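Local coordinates for BILBO1_N domain-containing protein (Trypanosoma brucei equiperdum, PDB 7A1I), which is of uncertain function but, as a BILBO1_N family protein with a ubiquitin-like N-terminal domain, is probably related to BILBO1 of the trypanosome flagellar pocket collar, at residues Ser33-Tyr38 against Ser84-Phe89. Numbering follows the deposited sequence.
Sequences SRLLNY and SQVYLF
Leu-36 and Leu-88 meet through one methyl each, CD2 of Leu-36 lying 3.6 Å from CD2 of Leu-88, with the side chains crossing at a slant. Leu-36 does not leave the helix heading for the strand; with CG anti to the carbonyl carbon (chi1 -69°) and CD1 taking the extended branch (chi2 178°), the other methyl, CD2, comes over to the strand, while Leu-88 leaves its backbone toward the helix. The preceding helix residue, Leu-35, meets Val-86, two residues before Leu-88 on the same side of the strand; they pass alongside each other in opposite senses, CD2 of Leu-35 reaching CG2 of Val-86 at 4.1 Å. No hydrogen bond joins the segments, so this buried contact is apolar and small, 126 Å² in all. A side-chain hydrogen bond lies within the strand: Gln-85 NE2 donates to Val-86 O at 3.1 Å, nearly straight at 163°, and also bonds Asn-20 OD1. Tyr-87 projects from the other side, its OH bonding Asp-95 and Lys-18. Helix 32-50 lies across one face of the mixed sheet, as in the ubiquitin-like beta-grasp; Val-10 of strand 6-14 touches both Leu-35 and Leu-88, and Ala-61 of strand 60-65 packs on Leu-88.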
loop_
_atom_site.group_PDB
_atom_site.type_symbol
_atom_site.label_atom_id
_atom_site.label_comp_id
_atom_site.label_asym_id
_atom_site.label_seq_id
_atom_site.Cartn_x
_atom_site.Cartn_y
_atom_site.Cartn_z
ATOM N N SER A 33 9.560 1.828 -7.456
ATOM C CA SER A 33 9.051 3.106 -7.937
ATOM C C SER A 33 7.769 2.930 -8.743
ATOM O O SER A 33 6.827 3.725 -8.606
ATOM C CB SER A 33 10.106 3.816 -8.765
ATOM O OG SER A 33 10.233 3.176 -10.017
ATOM N N ARG A 34 7.707 1.878 -9.565
ATOM C CA ARG A 34 6.487 1.591 -10.314
ATOM C C ARG A 34 5.325 1.278 -9.381
ATOM O O ARG A 34 4.206 1.765 -9.582
ATOM C CB ARG A 34 6.722 0.419 -11.265
ATOM C CG ARG A 34 5.642 0.294 -12.341
ATOM C CD ARG A 34 5.808 1.367 -13.418
ATOM N NE ARG A 34 7.045 1.178 -14.173
ATOM C CZ ARG A 34 7.530 2.044 -15.058
ATOM N NH1 ARG A 34 6.886 3.176 -15.309
ATOM N NH2 ARG A 34 8.669 1.779 -15.687
ATOM N N LEU A 35 5.567 0.437 -8.376
ATOM C CA LEU A 35 4.536 0.115 -7.398
ATOM C C LEU A 35 4.031 1.365 -6.685
ATOM O O LEU A 35 2.823 1.501 -6.412
ATOM C CB LEU A 35 5.092 -0.898 -6.395
ATOM C CG LEU A 35 4.149 -1.192 -5.229
ATOM C CD1 LEU A 35 2.939 -2.005 -5.722
ATOM C CD2 LEU A 35 4.923 -1.932 -4.163
ATOM N N LEU A 36 4.931 2.296 -6.375
ATOM C CA LEU A 36 4.520 3.527 -5.706
ATOM C C LEU A 36 3.697 4.429 -6.622
ATOM O O LEU A 36 2.731 5.063 -6.169
ATOM C CB LEU A 36 5.748 4.271 -5.167
ATOM C CG LEU A 36 6.451 3.576 -3.990
ATOM C CD1 LEU A 36 7.693 4.352 -3.549
ATOM C CD2 LEU A 36 5.520 3.301 -2.804
ATOM N N ASN A 37 4.058 4.511 -7.905
ATOM C CA ASN A 37 3.274 5.320 -8.845
ATOM C C ASN A 37 1.881 4.724 -9.070
ATOM O O ASN A 37 0.883 5.460 -9.098
ATOM C CB ASN A 37 4.007 5.459 -10.195
ATOM C CG ASN A 37 5.315 6.244 -10.081
ATOM O OD1 ASN A 37 5.505 7.040 -9.159
ATOM N ND2 ASN A 37 6.224 6.009 -11.011
ATOM N N TYR A 38 1.794 3.396 -9.250
ATOM C CA TYR A 38 0.491 2.734 -9.365
ATOM C C TYR A 38 -0.357 2.972 -8.115
ATOM O O TYR A 38 -1.558 3.269 -8.212
ATOM C CB TYR A 38 0.668 1.229 -9.588
ATOM C CG TYR A 38 1.113 0.808 -10.977
ATOM C CD1 TYR A 38 1.433 -0.516 -11.245
ATOM C CD2 TYR A 38 1.223 1.728 -12.010
ATOM C CE1 TYR A 38 1.841 -0.918 -12.510
ATOM C CE2 TYR A 38 1.630 1.339 -13.279
ATOM C CZ TYR A 38 1.938 0.015 -13.522
ATOM O OH TYR A 38 2.344 -0.371 -14.778
ATOM N N SER A 84 3.550 -10.034 -0.819
ATOM C CA SER A 84 4.022 -9.014 0.102
ATOM C C SER A 84 2.900 -8.044 0.457
ATOM O O SER A 84 1.993 -7.779 -0.339
ATOM C CB SER A 84 5.208 -8.253 -0.495
ATOM O OG SER A 84 6.392 -9.039 -0.443
ATOM N N GLN A 85 2.961 -7.522 1.681
ATOM C CA GLN A 85 2.046 -6.484 2.143
ATOM C C GLN A 85 2.860 -5.214 2.352
ATOM O O GLN A 85 3.789 -5.187 3.173
ATOM C CB GLN A 85 1.322 -6.876 3.439
ATOM C CG GLN A 85 0.394 -5.785 3.952
ATOM C CD GLN A 85 -0.878 -5.628 3.087
ATOM O OE1 GLN A 85 -1.651 -6.573 2.927
ATOM N NE2 GLN A 85 -1.066 -4.448 2.514
ATOM N N VAL A 86 2.516 -4.185 1.612
ATOM C CA VAL A 86 3.121 -2.868 1.731
ATOM C C VAL A 86 2.178 -1.944 2.482
ATOM O O VAL A 86 0.943 -2.071 2.386
ATOM C CB VAL A 86 3.452 -2.317 0.331
ATOM C CG1 VAL A 86 3.873 -0.852 0.400
ATOM C CG2 VAL A 86 4.600 -3.148 -0.273
ATOM N N TYR A 87 2.758 -1.011 3.243
ATOM C CA TYR A 87 1.994 0.050 3.891
ATOM C C TYR A 87 2.616 1.390 3.538
ATOM O O TYR A 87 3.831 1.570 3.681
ATOM C CB TYR A 87 1.946 -0.112 5.423
ATOM C CG TYR A 87 0.934 0.801 6.076
ATOM C CD1 TYR A 87 1.321 2.004 6.676
ATOM C CD2 TYR A 87 -0.415 0.453 6.110
ATOM C CE1 TYR A 87 0.374 2.839 7.283
ATOM C CE2 TYR A 87 -1.364 1.285 6.703
ATOM C CZ TYR A 87 -0.972 2.468 7.276
ATOM O OH TYR A 87 -1.917 3.275 7.880
ATOM N N LEU A 88 1.773 2.336 3.116
ATOM C CA LEU A 88 2.195 3.670 2.707
ATOM C C LEU A 88 1.782 4.688 3.761
ATOM O O LEU A 88 0.597 4.775 4.121
ATOM C CB LEU A 88 1.603 4.045 1.346
ATOM C CG LEU A 88 1.933 3.053 0.231
ATOM C CD1 LEU A 88 1.306 3.483 -1.102
ATOM C CD2 LEU A 88 3.455 2.866 0.095
ATOM N N PHE A 89 2.765 5.402 4.300
ATOM C CA PHE A 89 2.506 6.537 5.171
ATOM C C PHE A 89 2.262 7.780 4.327
ATOM O O PHE A 89 2.788 7.914 3.217
ATOM C CB PHE A 89 3.677 6.760 6.131
ATOM C CG PHE A 89 3.859 5.652 7.113
ATOM C CD1 PHE A 89 2.948 5.480 8.155
ATOM C CD2 PHE A 89 4.931 4.769 7.001
ATOM C CE1 PHE A 89 3.097 4.452 9.064
ATOM C CE2 PHE A 89 5.095 3.743 7.920
ATOM C CZ PHE A 89 4.166 3.582 8.957
#